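Local coordinates for BT_2262 (uncharacterised lipoprotein) (Bacteroides thetaiotaomicron, PDB 5FQ8) that is of unknown function but is probably a surface lipoprotein with an Ig-like domain followed by a mostly antiparallel beta C-terminal domain, at residues Y100-G105 with V114-Y119; S134-G139 with Y151-K156; G138-Q143 with L204-I209; M182-L187 with K195-Y200. One frame throughout, in Å; residues are numbered along the deposited sequence.

Contact 1. Residues Y100-G105 with V114-Y119; sequences YTVAEG and VAFSGY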
loop_
_atom_site.group_PDB
_atom_site.type_symbol
_atom_site.label_atom_id
_atom_site.label_comp_id
_atom_site.label_asym_id
_atom_site.label_seq_id
_atom_site.Cartn_x
_atom_site.Cartn_y
_atom_site.Cartn_z
ATOM N N TYR G 100 -33.815 -37.405 42.978
ATOM C CA TYR G 100 -33.993 -36.170 43.717
ATOM C C TYR G 100 -33.245 -35.036 43.043
ATOM O O TYR G 100 -32.230 -35.247 42.380
ATOM C CB TYR G 100 -33.504 -36.323 45.154
ATOM C CG TYR G 100 -34.463 -37.093 46.013
ATOM C CD1 TYR G 100 -34.384 -38.468 46.100
ATOM C CD2 TYR G 100 -35.463 -36.445 46.726
ATOM C CE1 TYR G 100 -35.261 -39.183 46.871
ATOM C CE2 TYR G 100 -36.347 -37.152 47.502
ATOM C CZ TYR G 100 -36.241 -38.524 47.572
ATOM O OH TYR G 100 -37.115 -39.249 48.342
ATOM N N THR G 101 -33.760 -33.824 43.223
ATOM C CA THR G 101 -33.147 -32.615 42.696
ATOM C C THR G 101 -32.712 -31.736 43.860
ATOM O O THR G 101 -33.494 -31.491 44.781
ATOM C CB THR G 101 -34.116 -31.859 41.783
ATOM O OG1 THR G 101 -34.758 -32.781 40.894
ATOM C CG2 THR G 101 -33.369 -30.823 40.960
ATOM N N VAL G 102 -31.460 -31.281 43.825
ATOM C CA VAL G 102 -30.968 -30.381 44.862
ATOM C C VAL G 102 -31.776 -29.093 44.814
ATOM O O VAL G 102 -31.858 -28.433 43.771
ATOM C CB VAL G 102 -29.471 -30.122 44.685
ATOM C CG1 VAL G 102 -28.990 -29.154 45.729
ATOM C CG2 VAL G 102 -28.709 -31.422 44.796
ATOM N N ALA G 103 -32.374 -28.731 45.947
ATOM C CA ALA G 103 -33.379 -27.673 45.990
ATOM C C ALA G 103 -32.788 -26.268 45.935
ATOM O O ALA G 103 -31.740 -26.047 45.318
ATOM C CB ALA G 103 -34.238 -27.814 47.247
ATOM N N GLU G 104 -33.456 -25.314 46.589
ATOM C CA GLU G 104 -33.103 -23.907 46.442
ATOM C C GLU G 104 -31.919 -23.521 47.319
ATOM O O GLU G 104 -30.970 -22.886 46.846
ATOM C CB GLU G 104 -34.310 -23.032 46.764
ATOM C CG GLU G 104 -34.931 -22.371 45.552
ATOM C CD GLU G 104 -34.063 -21.268 44.984
ATOM O OE1 GLU G 104 -33.275 -20.674 45.747
ATOM O OE2 GLU G 104 -34.168 -20.993 43.770
ATOM N N GLY G 105 -31.943 -23.907 48.589
ATOM C CA GLY G 105 -30.947 -23.413 49.517
ATOM C C GLY G 105 -29.817 -24.366 49.843
ATOM O O GLY G 105 -29.748 -24.890 50.956
ATOM N N VAL G 114 -20.891 -20.679 48.610
ATOM C CA VAL G 114 -21.324 -20.475 47.233
ATOM C C VAL G 114 -22.621 -21.235 47.014
ATOM O O VAL G 114 -22.770 -22.375 47.465
ATOM C CB VAL G 114 -20.248 -20.931 46.229
ATOM C CG1 VAL G 114 -19.836 -22.332 46.549
ATOM C CG2 VAL G 114 -20.772 -20.841 44.807
ATOM N N ALA G 115 -23.561 -20.601 46.323
ATOM C CA ALA G 115 -24.872 -21.190 46.099
ATOM C C ALA G 115 -24.852 -22.117 44.891
ATOM O O ALA G 115 -24.297 -21.775 43.842
ATOM C CB ALA G 115 -25.913 -20.093 45.894
ATOM N N PHE G 116 -25.465 -23.289 45.038
ATOM C CA PHE G 116 -25.678 -24.175 43.904
ATOM C C PHE G 116 -27.049 -24.824 44.026
ATOM O O PHE G 116 -27.590 -24.965 45.126
ATOM C CB PHE G 116 -24.579 -25.246 43.786
ATOM C CG PHE G 116 -24.577 -26.266 44.893
ATOM C CD1 PHE G 116 -23.938 -26.006 46.091
ATOM C CD2 PHE G 116 -25.180 -27.501 44.712
ATOM C CE1 PHE G 116 -23.917 -26.945 47.096
ATOM C CE2 PHE G 116 -25.164 -28.447 45.712
ATOM C CZ PHE G 116 -24.533 -28.170 46.908
ATOM N N SER G 117 -27.606 -25.207 42.878
ATOM C CA SER G 117 -28.939 -25.797 42.818
ATOM C C SER G 117 -29.154 -26.410 41.440
ATOM O O SER G 117 -28.417 -26.132 40.491
ATOM C CB SER G 117 -30.018 -24.760 43.118
ATOM O OG SER G 117 -29.998 -24.403 44.488
ATOM N N GLY G 118 -30.184 -27.250 41.346
ATOM C CA GLY G 118 -30.605 -27.825 40.086
ATOM C C GLY G 118 -30.035 -29.192 39.774
ATOM O O GLY G 118 -30.453 -29.809 38.790
ATOM N N TYR G 119 -29.112 -29.688 40.584
ATOM C CA TYR G 119 -28.440 -30.944 40.302
ATOM C C TYR G 119 -29.259 -32.122 40.805
ATOM O O TYR G 119 -29.938 -32.030 41.828
ATOM C CB TYR G 119 -27.064 -30.922 40.953
ATOM C CG TYR G 119 -26.239 -29.790 40.424
ATOM C CD1 TYR G 119 -26.149 -29.572 39.061
ATOM C CD2 TYR G 119 -25.579 -28.919 41.273
ATOM C CE1 TYR G 119 -25.405 -28.542 38.550
ATOM C CE2 TYR G 119 -24.832 -27.876 40.771
ATOM C CZ TYR G 119 -24.746 -27.693 39.403
ATOM O OH TYR G 119 -24.006 -26.657 38.875
#

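Contact 2. Residues S134-G139 with Y151-K156; sequences SDFLGG and YAMVGK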
loop_
_atom_site.group_PDB
_atom_site.type_symbol
_atom_site.label_atom_id
_atom_site.label_comp_id
_atom_site.label_asym_id
_atom_site.label_seq_id
_atom_site.Cartn_x
_atom_site.Cartn_y
_atom_site.Cartn_z
ATOM N N SER G 134 -26.360 -41.699 46.042
ATOM C CA SER G 134 -25.317 -41.624 45.034
ATOM C C SER G 134 -24.350 -40.475 45.262
ATOM O O SER G 134 -23.236 -40.516 44.735
ATOM C CB SER G 134 -25.936 -41.485 43.653
ATOM O OG SER G 134 -26.709 -40.305 43.591
ATOM N N ASP G 135 -24.746 -39.451 46.021
ATOM C CA ASP G 135 -23.859 -38.318 46.259
ATOM C C ASP G 135 -24.376 -37.558 47.480
ATOM O O ASP G 135 -25.368 -36.828 47.385
ATOM C CB ASP G 135 -23.780 -37.416 45.032
ATOM C CG ASP G 135 -22.583 -36.492 45.064
ATOM O OD1 ASP G 135 -21.903 -36.435 46.106
ATOM O OD2 ASP G 135 -22.327 -35.823 44.043
ATOM N N PHE G 136 -23.702 -37.733 48.613
ATOM C CA PHE G 136 -24.021 -36.937 49.790
ATOM C C PHE G 136 -23.747 -35.460 49.586
ATOM O O PHE G 136 -24.212 -34.650 50.390
ATOM C CB PHE G 136 -23.214 -37.404 50.992
ATOM C CG PHE G 136 -23.926 -38.382 51.867
ATOM C CD1 PHE G 136 -25.098 -38.034 52.504
ATOM C CD2 PHE G 136 -23.400 -39.643 52.081
ATOM C CE1 PHE G 136 -25.745 -38.930 53.317
ATOM C CE2 PHE G 136 -24.038 -40.543 52.894
ATOM C CZ PHE G 136 -25.215 -40.190 53.514
ATOM N N LEU G 137 -22.984 -35.089 48.561
ATOM C CA LEU G 137 -22.597 -33.704 48.355
ATOM C C LEU G 137 -23.489 -32.988 47.357
ATOM O O LEU G 137 -23.163 -31.873 46.950
ATOM C CB LEU G 137 -21.143 -33.617 47.890
ATOM C CG LEU G 137 -20.050 -34.303 48.706
ATOM C CD1 LEU G 137 -18.699 -34.075 48.061
ATOM C CD2 LEU G 137 -20.036 -33.813 50.137
ATOM N N GLY G 138 -24.597 -33.597 46.948
ATOM C CA GLY G 138 -25.493 -32.924 46.030
ATOM C C GLY G 138 -24.848 -32.497 44.738
ATOM O O GLY G 138 -25.351 -31.591 44.069
ATOM N N GLY G 139 -23.737 -33.122 44.369
ATOM C CA GLY G 139 -23.063 -32.797 43.128
ATOM C C GLY G 139 -22.194 -31.561 43.197
ATOM O O GLY G 139 -22.123 -30.819 42.218
ATOM N N TYR G 151 -15.896 -38.406 41.723
ATOM C CA TYR G 151 -15.925 -37.387 42.764
ATOM C C TYR G 151 -17.333 -37.126 43.270
ATOM O O TYR G 151 -17.729 -35.981 43.486
ATOM C CB TYR G 151 -15.274 -36.114 42.244
ATOM C CG TYR G 151 -13.855 -36.332 41.777
ATOM C CD1 TYR G 151 -13.593 -36.816 40.499
ATOM C CD2 TYR G 151 -12.780 -36.075 42.612
ATOM C CE1 TYR G 151 -12.305 -37.028 40.063
ATOM C CE2 TYR G 151 -11.490 -36.281 42.182
ATOM C CZ TYR G 151 -11.259 -36.758 40.904
ATOM O OH TYR G 151 -9.975 -36.968 40.468
ATOM N N ALA G 152 -18.109 -38.188 43.447
ATOM C CA ALA G 152 -19.381 -38.155 44.148
ATOM C C ALA G 152 -19.252 -39.005 45.402
ATOM O O ALA G 152 -18.548 -40.018 45.399
ATOM C CB ALA G 152 -20.511 -38.679 43.271
ATOM N N MET G 153 -19.927 -38.596 46.474
ATOM C CA MET G 153 -19.742 -39.237 47.774
ATOM C C MET G 153 -20.841 -40.267 47.991
ATOM O O MET G 153 -21.899 -39.969 48.537
ATOM C CB MET G 153 -19.730 -38.199 48.881
ATOM C CG MET G 153 -19.393 -38.773 50.236
ATOM S SD MET G 153 -19.199 -37.490 51.465
ATOM C CE MET G 153 -20.326 -38.111 52.692
ATOM N N VAL G 154 -20.576 -41.503 47.582
ATOM C CA VAL G 154 -21.551 -42.578 47.719
ATOM C C VAL G 154 -21.621 -43.001 49.178
ATOM O O VAL G 154 -20.799 -42.574 49.993
ATOM C CB VAL G 154 -21.194 -43.767 46.811
ATOM C CG1 VAL G 154 -21.067 -43.305 45.379
ATOM C CG2 VAL G 154 -19.905 -44.410 47.268
ATOM N N GLY G 155 -22.600 -43.827 49.518
ATOM C CA GLY G 155 -22.701 -44.347 50.865
ATOM C C GLY G 155 -24.096 -44.867 51.141
ATOM O O GLY G 155 -24.945 -44.916 50.256
ATOM N N LYS G 156 -24.307 -45.265 52.396
ATOM C CA LYS G 156 -25.600 -45.749 52.860
ATOM C C LYS G 156 -26.024 -44.976 54.103
ATOM O O LYS G 156 -25.195 -44.409 54.819
ATOM C CB LYS G 156 -25.566 -47.253 53.172
ATOM C CG LYS G 156 -24.807 -48.085 52.156
ATOM C CD LYS G 156 -25.144 -49.567 52.259
ATOM C CE LYS G 156 -24.122 -50.411 51.509
ATOM N NZ LYS G 156 -24.716 -51.567 50.775
#

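Contact 3. Residues G138-Q143 with L204-I209; sequences GGWYDQ and LSFDII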
loop_
_atom_site.group_PDB
_atom_site.type_symbol
_atom_site.label_atom_id
_atom_site.label_comp_id
_atom_site.label_asym_id
_atom_site.label_seq_id
_atom_site.Cartn_x
_atom_site.Cartn_y
_atom_site.Cartn_z
ATOM N N GLY G 138 -24.597 -33.597 46.948
ATOM C CA GLY G 138 -25.493 -32.924 46.030
ATOM C C GLY G 138 -24.848 -32.497 44.738
ATOM O O GLY G 138 -25.351 -31.591 44.069
ATOM N N GLY G 139 -23.737 -33.122 44.369
ATOM C CA GLY G 139 -23.063 -32.797 43.128
ATOM C C GLY G 139 -22.194 -31.561 43.197
ATOM O O GLY G 139 -22.123 -30.819 42.218
ATOM N N TRP G 140 -21.535 -31.314 44.333
ATOM C CA TRP G 140 -20.656 -30.158 44.418
ATOM C C TRP G 140 -19.390 -30.369 43.606
ATOM O O TRP G 140 -18.793 -29.399 43.130
ATOM C CB TRP G 140 -20.305 -29.844 45.875
ATOM C CG TRP G 140 -19.149 -28.904 46.021
ATOM C CD1 TRP G 140 -17.921 -29.198 46.524
ATOM C CD2 TRP G 140 -19.107 -27.527 45.636
ATOM N NE1 TRP G 140 -17.119 -28.085 46.500
ATOM C CE2 TRP G 140 -17.821 -27.045 45.952
ATOM C CE3 TRP G 140 -20.031 -26.652 45.059
ATOM C CZ2 TRP G 140 -17.436 -25.728 45.712
ATOM C CZ3 TRP G 140 -19.646 -25.342 44.820
ATOM C CH2 TRP G 140 -18.358 -24.897 45.141
ATOM N N TYR G 141 -18.966 -31.614 43.438
ATOM C CA TYR G 141 -17.855 -31.949 42.564
ATOM C C TYR G 141 -18.293 -32.724 41.338
ATOM O O TYR G 141 -17.791 -32.468 40.243
ATOM C CB TYR G 141 -16.806 -32.765 43.327
ATOM C CG TYR G 141 -16.159 -32.038 44.479
ATOM C CD1 TYR G 141 -15.595 -30.786 44.313
ATOM C CD2 TYR G 141 -16.112 -32.615 45.737
ATOM C CE1 TYR G 141 -14.998 -30.132 45.374
ATOM C CE2 TYR G 141 -15.525 -31.972 46.797
ATOM C CZ TYR G 141 -14.969 -30.729 46.616
ATOM O OH TYR G 141 -14.381 -30.084 47.684
ATOM N N ASP G 142 -19.240 -33.647 41.502
ATOM C CA ASP G 142 -19.691 -34.508 40.415
ATOM C C ASP G 142 -20.110 -33.696 39.197
ATOM O O ASP G 142 -19.494 -33.785 38.131
ATOM C CB ASP G 142 -20.844 -35.390 40.908
ATOM C CG ASP G 142 -21.230 -36.473 39.916
ATOM O OD1 ASP G 142 -20.518 -36.665 38.914
ATOM O OD2 ASP G 142 -22.248 -37.148 40.150
ATOM N N GLN G 143 -21.157 -32.891 39.344
ATOM C CA GLN G 143 -21.738 -32.169 38.221
ATOM C C GLN G 143 -21.726 -30.659 38.420
ATOM O O GLN G 143 -22.325 -29.935 37.622
ATOM C CB GLN G 143 -23.161 -32.661 37.990
ATOM C CG GLN G 143 -23.965 -32.674 39.260
ATOM C CD GLN G 143 -24.901 -33.843 39.334
ATOM O OE1 GLN G 143 -25.680 -34.085 38.415
ATOM N NE2 GLN G 143 -24.824 -34.591 40.427
ATOM N N LEU G 204 -13.989 -28.362 55.091
ATOM C CA LEU G 204 -15.098 -28.174 54.167
ATOM C C LEU G 204 -16.392 -28.654 54.809
ATOM O O LEU G 204 -16.378 -29.512 55.695
ATOM C CB LEU G 204 -14.865 -28.930 52.852
ATOM C CG LEU G 204 -14.310 -28.134 51.673
ATOM C CD1 LEU G 204 -13.644 -29.062 50.697
ATOM C CD2 LEU G 204 -15.413 -27.374 50.975
ATOM N N SER G 205 -17.509 -28.080 54.364
ATOM C CA SER G 205 -18.840 -28.552 54.732
ATOM C C SER G 205 -19.877 -27.813 53.900
ATOM O O SER G 205 -19.666 -26.666 53.497
ATOM C CB SER G 205 -19.134 -28.355 56.220
ATOM O OG SER G 205 -19.707 -27.086 56.442
ATOM N N PHE G 206 -21.000 -28.482 53.657
ATOM C CA PHE G 206 -22.066 -27.959 52.817
ATOM C C PHE G 206 -23.383 -28.065 53.567
ATOM O O PHE G 206 -23.468 -28.701 54.619
ATOM C CB PHE G 206 -22.141 -28.716 51.487
ATOM C CG PHE G 206 -20.813 -28.884 50.819
ATOM C CD1 PHE G 206 -19.998 -29.960 51.129
ATOM C CD2 PHE G 206 -20.368 -27.958 49.894
ATOM C CE1 PHE G 206 -18.773 -30.111 50.526
ATOM C CE2 PHE G 206 -19.143 -28.104 49.289
ATOM C CZ PHE G 206 -18.343 -29.184 49.608
ATOM N N ASP G 207 -24.426 -27.440 53.020
ATOM C CA ASP G 207 -25.733 -27.405 53.675
ATOM C C ASP G 207 -26.846 -27.692 52.664
ATOM O O ASP G 207 -27.715 -26.876 52.382
ATOM C CB ASP G 207 -25.940 -26.061 54.370
ATOM C CG ASP G 207 -25.965 -24.894 53.396
ATOM O OD1 ASP G 207 -25.706 -25.107 52.190
ATOM O OD2 ASP G 207 -26.251 -23.764 53.842
ATOM N N ILE G 208 -26.846 -28.894 52.109
ATOM C CA ILE G 208 -27.701 -29.149 50.959
ATOM C C ILE G 208 -29.037 -29.733 51.386
ATOM O O ILE G 208 -29.230 -30.118 52.545
ATOM C CB ILE G 208 -26.995 -30.067 49.945
ATOM C CG1 ILE G 208 -27.158 -31.528 50.336
ATOM C CG2 ILE G 208 -25.512 -29.738 49.866
ATOM C CD1 ILE G 208 -26.475 -32.442 49.374
ATOM N N ILE G 209 -29.967 -29.794 50.440
ATOM C CA ILE G 209 -31.307 -30.300 50.688
ATOM C C ILE G 209 -31.884 -30.718 49.344
ATOM O O ILE G 209 -31.613 -30.090 48.316
ATOM C CB ILE G 209 -32.170 -29.236 51.407
ATOM C CG1 ILE G 209 -33.452 -29.852 51.957
ATOM C CG2 ILE G 209 -32.474 -28.073 50.480
ATOM C CD1 ILE G 209 -34.118 -28.992 53.006
#

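Contact 4. Residues M182-L187 with K195-Y200; sequences MTNTLL and KWTVAY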
loop_
_atom_site.group_PDB
_atom_site.type_symbol
_atom_site.label_atom_id
_atom_site.label_comp_id
_atom_site.label_asym_id
_atom_site.label_seq_id
_atom_site.Cartn_x
_atom_site.Cartn_y
_atom_site.Cartn_z
ATOM N N MET G 182 -21.470 -35.817 60.300
ATOM C CA MET G 182 -22.797 -35.605 59.735
ATOM C C MET G 182 -23.711 -35.012 60.795
ATOM O O MET G 182 -23.873 -35.587 61.876
ATOM C CB MET G 182 -23.393 -36.903 59.196
ATOM C CG MET G 182 -24.688 -36.694 58.436
ATOM S SD MET G 182 -24.750 -37.591 56.875
ATOM C CE MET G 182 -25.412 -36.342 55.800
ATOM N N THR G 183 -24.323 -33.875 60.470
ATOM C CA THR G 183 -25.129 -33.124 61.420
ATOM C C THR G 183 -26.305 -32.487 60.697
ATOM O O THR G 183 -26.297 -32.341 59.470
ATOM C CB THR G 183 -24.301 -32.041 62.121
ATOM O OG1 THR G 183 -23.355 -31.498 61.192
ATOM C CG2 THR G 183 -23.563 -32.613 63.316
ATOM N N ASN G 184 -27.318 -32.105 61.483
ATOM C CA ASN G 184 -28.481 -31.365 60.986
ATOM C C ASN G 184 -29.235 -32.153 59.919
ATOM O O ASN G 184 -29.552 -31.635 58.850
ATOM C CB ASN G 184 -28.069 -29.995 60.440
ATOM C CG ASN G 184 -28.361 -28.867 61.399
ATOM O OD1 ASN G 184 -27.510 -28.485 62.199
ATOM N ND2 ASN G 184 -29.564 -28.313 61.313
ATOM N N THR G 185 -29.525 -33.418 60.210
ATOM C CA THR G 185 -30.158 -34.309 59.242
ATOM C C THR G 185 -31.525 -34.725 59.755
ATOM O O THR G 185 -31.635 -35.249 60.868
ATOM C CB THR G 185 -29.305 -35.553 58.987
ATOM O OG1 THR G 185 -29.434 -36.453 60.094
ATOM C CG2 THR G 185 -27.847 -35.174 58.820
ATOM N N LEU G 186 -32.556 -34.499 58.944
ATOM C CA LEU G 186 -33.898 -34.981 59.247
ATOM C C LEU G 186 -34.767 -34.839 58.007
ATOM O O LEU G 186 -34.418 -34.132 57.058
ATOM C CB LEU G 186 -34.521 -34.242 60.442
ATOM C CG LEU G 186 -34.530 -32.716 60.497
ATOM C CD1 LEU G 186 -35.947 -32.196 60.682
ATOM C CD2 LEU G 186 -33.619 -32.221 61.611
ATOM N N LEU G 187 -35.903 -35.530 58.026
ATOM C CA LEU G 187 -36.803 -35.622 56.885
ATOM C C LEU G 187 -38.184 -35.109 57.263
ATOM O O LEU G 187 -38.752 -35.542 58.270
ATOM C CB LEU G 187 -36.899 -37.069 56.395
ATOM C CG LEU G 187 -38.172 -37.559 55.693
ATOM C CD1 LEU G 187 -38.348 -36.934 54.318
ATOM C CD2 LEU G 187 -38.167 -39.077 55.588
ATOM N N LYS G 195 -33.015 -32.927 54.577
ATOM C CA LYS G 195 -31.948 -31.980 54.854
ATOM C C LYS G 195 -30.728 -32.724 55.368
ATOM O O LYS G 195 -30.854 -33.728 56.074
ATOM C CB LYS G 195 -32.376 -30.944 55.902
ATOM C CG LYS G 195 -32.749 -31.557 57.254
ATOM C CD LYS G 195 -32.364 -30.703 58.458
ATOM C CE LYS G 195 -33.210 -29.456 58.598
ATOM N NZ LYS G 195 -32.602 -28.302 57.891
ATOM N N TRP G 196 -29.548 -32.227 55.012
ATOM C CA TRP G 196 -28.348 -32.653 55.712
ATOM C C TRP G 196 -27.260 -31.624 55.483
ATOM O O TRP G 196 -27.253 -30.919 54.470
ATOM C CB TRP G 196 -27.886 -34.056 55.286
ATOM C CG TRP G 196 -27.436 -34.225 53.851
ATOM C CD1 TRP G 196 -26.270 -33.791 53.300
ATOM C CD2 TRP G 196 -28.130 -34.926 52.816
ATOM N NE1 TRP G 196 -26.207 -34.151 51.984
ATOM C CE2 TRP G 196 -27.340 -34.846 51.659
ATOM C CE3 TRP G 196 -29.351 -35.593 52.751
ATOM C CZ2 TRP G 196 -27.732 -35.416 50.449
ATOM C CZ3 TRP G 196 -29.742 -36.151 51.551
ATOM C CH2 TRP G 196 -28.935 -36.063 50.416
ATOM N N THR G 197 -26.379 -31.513 56.464
ATOM C CA THR G 197 -25.114 -30.816 56.316
ATOM C C THR G 197 -24.025 -31.833 56.590
ATOM O O THR G 197 -24.116 -32.592 57.560
ATOM C CB THR G 197 -24.991 -29.631 57.271
ATOM O OG1 THR G 197 -25.086 -30.099 58.618
ATOM C CG2 THR G 197 -26.083 -28.615 57.009
ATOM N N VAL G 198 -23.023 -31.871 55.723
ATOM C CA VAL G 198 -21.955 -32.855 55.809
ATOM C C VAL G 198 -20.626 -32.117 55.762
ATOM O O VAL G 198 -20.483 -31.124 55.041
ATOM C CB VAL G 198 -22.073 -33.906 54.685
ATOM C CG1 VAL G 198 -22.042 -33.242 53.322
ATOM C CG2 VAL G 198 -20.993 -34.958 54.818
ATOM N N ALA G 199 -19.668 -32.583 56.561
ATOM C CA ALA G 199 -18.358 -31.960 56.681
ATOM C C ALA G 199 -17.308 -32.837 56.012
ATOM O O ALA G 199 -17.259 -34.049 56.253
ATOM C CB ALA G 199 -17.998 -31.725 58.148
ATOM N N TYR G 200 -16.469 -32.222 55.185
ATOM C CA TYR G 200 -15.526 -32.931 54.335
ATOM C C TYR G 200 -14.095 -32.475 54.632
ATOM O O TYR G 200 -13.851 -31.657 55.519
ATOM C CB TYR G 200 -15.892 -32.726 52.862
ATOM C CG TYR G 200 -15.274 -33.728 51.918
ATOM C CD1 TYR G 200 -15.346 -35.090 52.176
ATOM C CD2 TYR G 200 -14.618 -33.310 50.770
ATOM C CE1 TYR G 200 -14.778 -36.005 51.321
ATOM C CE2 TYR G 200 -14.048 -34.216 49.911
ATOM C CZ TYR G 200 -14.135 -35.563 50.189
ATOM O OH TYR G 200 -13.567 -36.476 49.334
#

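Contact 1. Residues Y100-G105 with V114-Y119
V102 meets F116 and Y119 with its side chain, and G118 and Y119 with its backbone. From CB, which lies 3.5 Å from Y119 O, the two branches part. CG1, set anti to the backbone N (chi1 178°), runs to F116 and stops 3.9 Å from its CE2, obliquely to the ring. CG2, beside the backbone N, lies 3.3 Å from Y119 O and also packs on Y119 CB. F116, which V102 meets, also touches I208 of strand 204-211, and V102 itself is buried.

The backbone evidence is a pair of bonds around V102. V102 N donates to Y119 O at 2.6 Å in an almost straight bond, whereas G118 N donates to V102 O at 3.2 Å. V102 is thus bonded to two successive residues of 114-119. G118 has a positive phi (95°), and with its backbone so turned a CB would jam against the carbonyl O of S117. A glycine with this conformation, giving its N-H to the residue opposite while the next residue's carbonyl takes that residue's N-H, fits a G1 beta bulge, here leading into the antiparallel pairing of strands 98-102 and 120-125.

Contact 2. Residues S134-G139 with Y151-K156
M153 lays its terminal methyl against the root of F136: CE is 3.4 Å from F136 CB and 3.5 Å from F136 CD2, an oblique approach to the ring. F136 is the second residue of a type I beta turn from D135 to G138, and D135 also forms an Asx turn, its OD1 accepting from L137 N two residues on.

The thioether gets there with CG anti to the backbone N (chi1 -174°) and a bend at chi3. Lower on the same side chain, M153 CB lies 3.9 Å from L137 CG, the two chains crossing at about a right angle. V198 of strand 193-200 touches both M153 and L137, which places this cluster inside the domain.

One backbone bond and one to a side chain fix the turn to the chain just before strand 154-159. F136 N donates to M153 O at 2.9 Å, and M153 N donates to D135 OD1 at 3.0 Å. The F136 ring has the carbonyls V154 O and K156 O near its plane, at the edge, and it meets W196 edge-to-face. G155 has backbone angles at which a CB would meet the preceding carbonyl O, and a CB would also point toward the F136 ring.

D135 is buried, and its carboxylate is held by backbone donors. G139 N makes a weak bond to OD2, while L137 N and M153 N reach OD1 from opposite faces of the carboxylate plane, 55° and 63° out of it.

Contact 3. Residues G138-Q143 with L204-I209
One face of the W140 indole receives the F206 ring, whose CE2 sits over it, offset toward the rim; Y141 OH lies at the indole's edge, in its plane. The same hydroxyl is near the plane of the F206 ring, at its edge, and W140 CD1 lies over one face of the Y141 ring, toward its rim. The indole's five-membered ring and the F206 ring have centroids 4.4 Å apart and planes at 48°, an oblique pair. It is part of an aromatic cluster that seats the loop 138-143 on strand 204-211 of the antiparallel sheet, with no hydrogen bond across. W175 adds an edge-to-face ring to Y141.

The indole comes to F206 because its CG is anti to the backbone N (chi1 165°), and the two side chains cross at about a right angle. On the sheet side the indole also touches R108 of strand 106-110. A serine in place of W140 would probably leave the F206 ring without its aromatic partner and remove the indole atom over Y141.

Y141 OH meets L204 CD1 at 3.3 Å, the side chains coming from opposite directions, and another protein chain packs on both. At the far end of the contact I208 runs to the G138-G139 part of the loop, where the positive phi of G138 favours glycine. I208 CD1 ends 3.3 Å from G138 N and also lies against G138 CA.

Contact 4. Residues M182-L187 with K195-Y200
T197 holds OG1 between its backbone N and carbonyl carbon (chi1 60°), which sets the hydroxyl against T183, while K195, with CG in the corresponding position (chi1 61°) and a chain bent at chi2, chi3 and chi4, runs alongside L186. T197 OG1 donates to T183 O at 2.7 Å from above the carbonyl plane, 65° out of it. T197 N donates to the same oxygen at 3.1 Å, nearly in line with its C=O bond. T183 O is therefore gripped by two donors, and T183 N returns a bond to T197 O at 3.2 Å.

These strands form the beta hairpin of 181-188 and 193-200. T183 pairs with T197 but L186 with K195, both antiparallel hydrogen-bonded; three residues on in one strand answer two back in the other, so the register shifts by one: a beta bulge. N184, with positive phi and psi, probably accommodates the extra residue where the chain turns a corner.

Past the bulge, K195 N donates to L186 O at 3.1 Å. The two side chains lie side by side, pointing the same way, with K195 CD 3.6 Å from L186 CG. Cutting K195 back to an alanine is likely to leave the L186 branches without the aliphatic chain alongside them.

On the face of M182 and V198, M182 CE reaches 3.4 Å from W196 CB. The indole carries on inward, where W196 NE1 donates to F136 O.

Overall arrangement
Along the C-terminal domain, contact 1 comes first, closing the short excursion through strand 106-110 before the chain enters strand 120-125. Contact 2 then closes the long loop between strands 130-133 and 154-159. From the same loop, sharing G138 and G139 with it, contact 3 reaches over some sixty residues to strand 204-211. Contact 4, a local hairpin, lies wholly within that span, and its strand 193-200 is the sheet neighbour of 204-211, F206 N probably bonding to V198 O. The loop also faces the strand of contact 1, where G138 O packs on V102. Contacts 1 and 4 do not touch, their nearest atoms being about 7 Å apart.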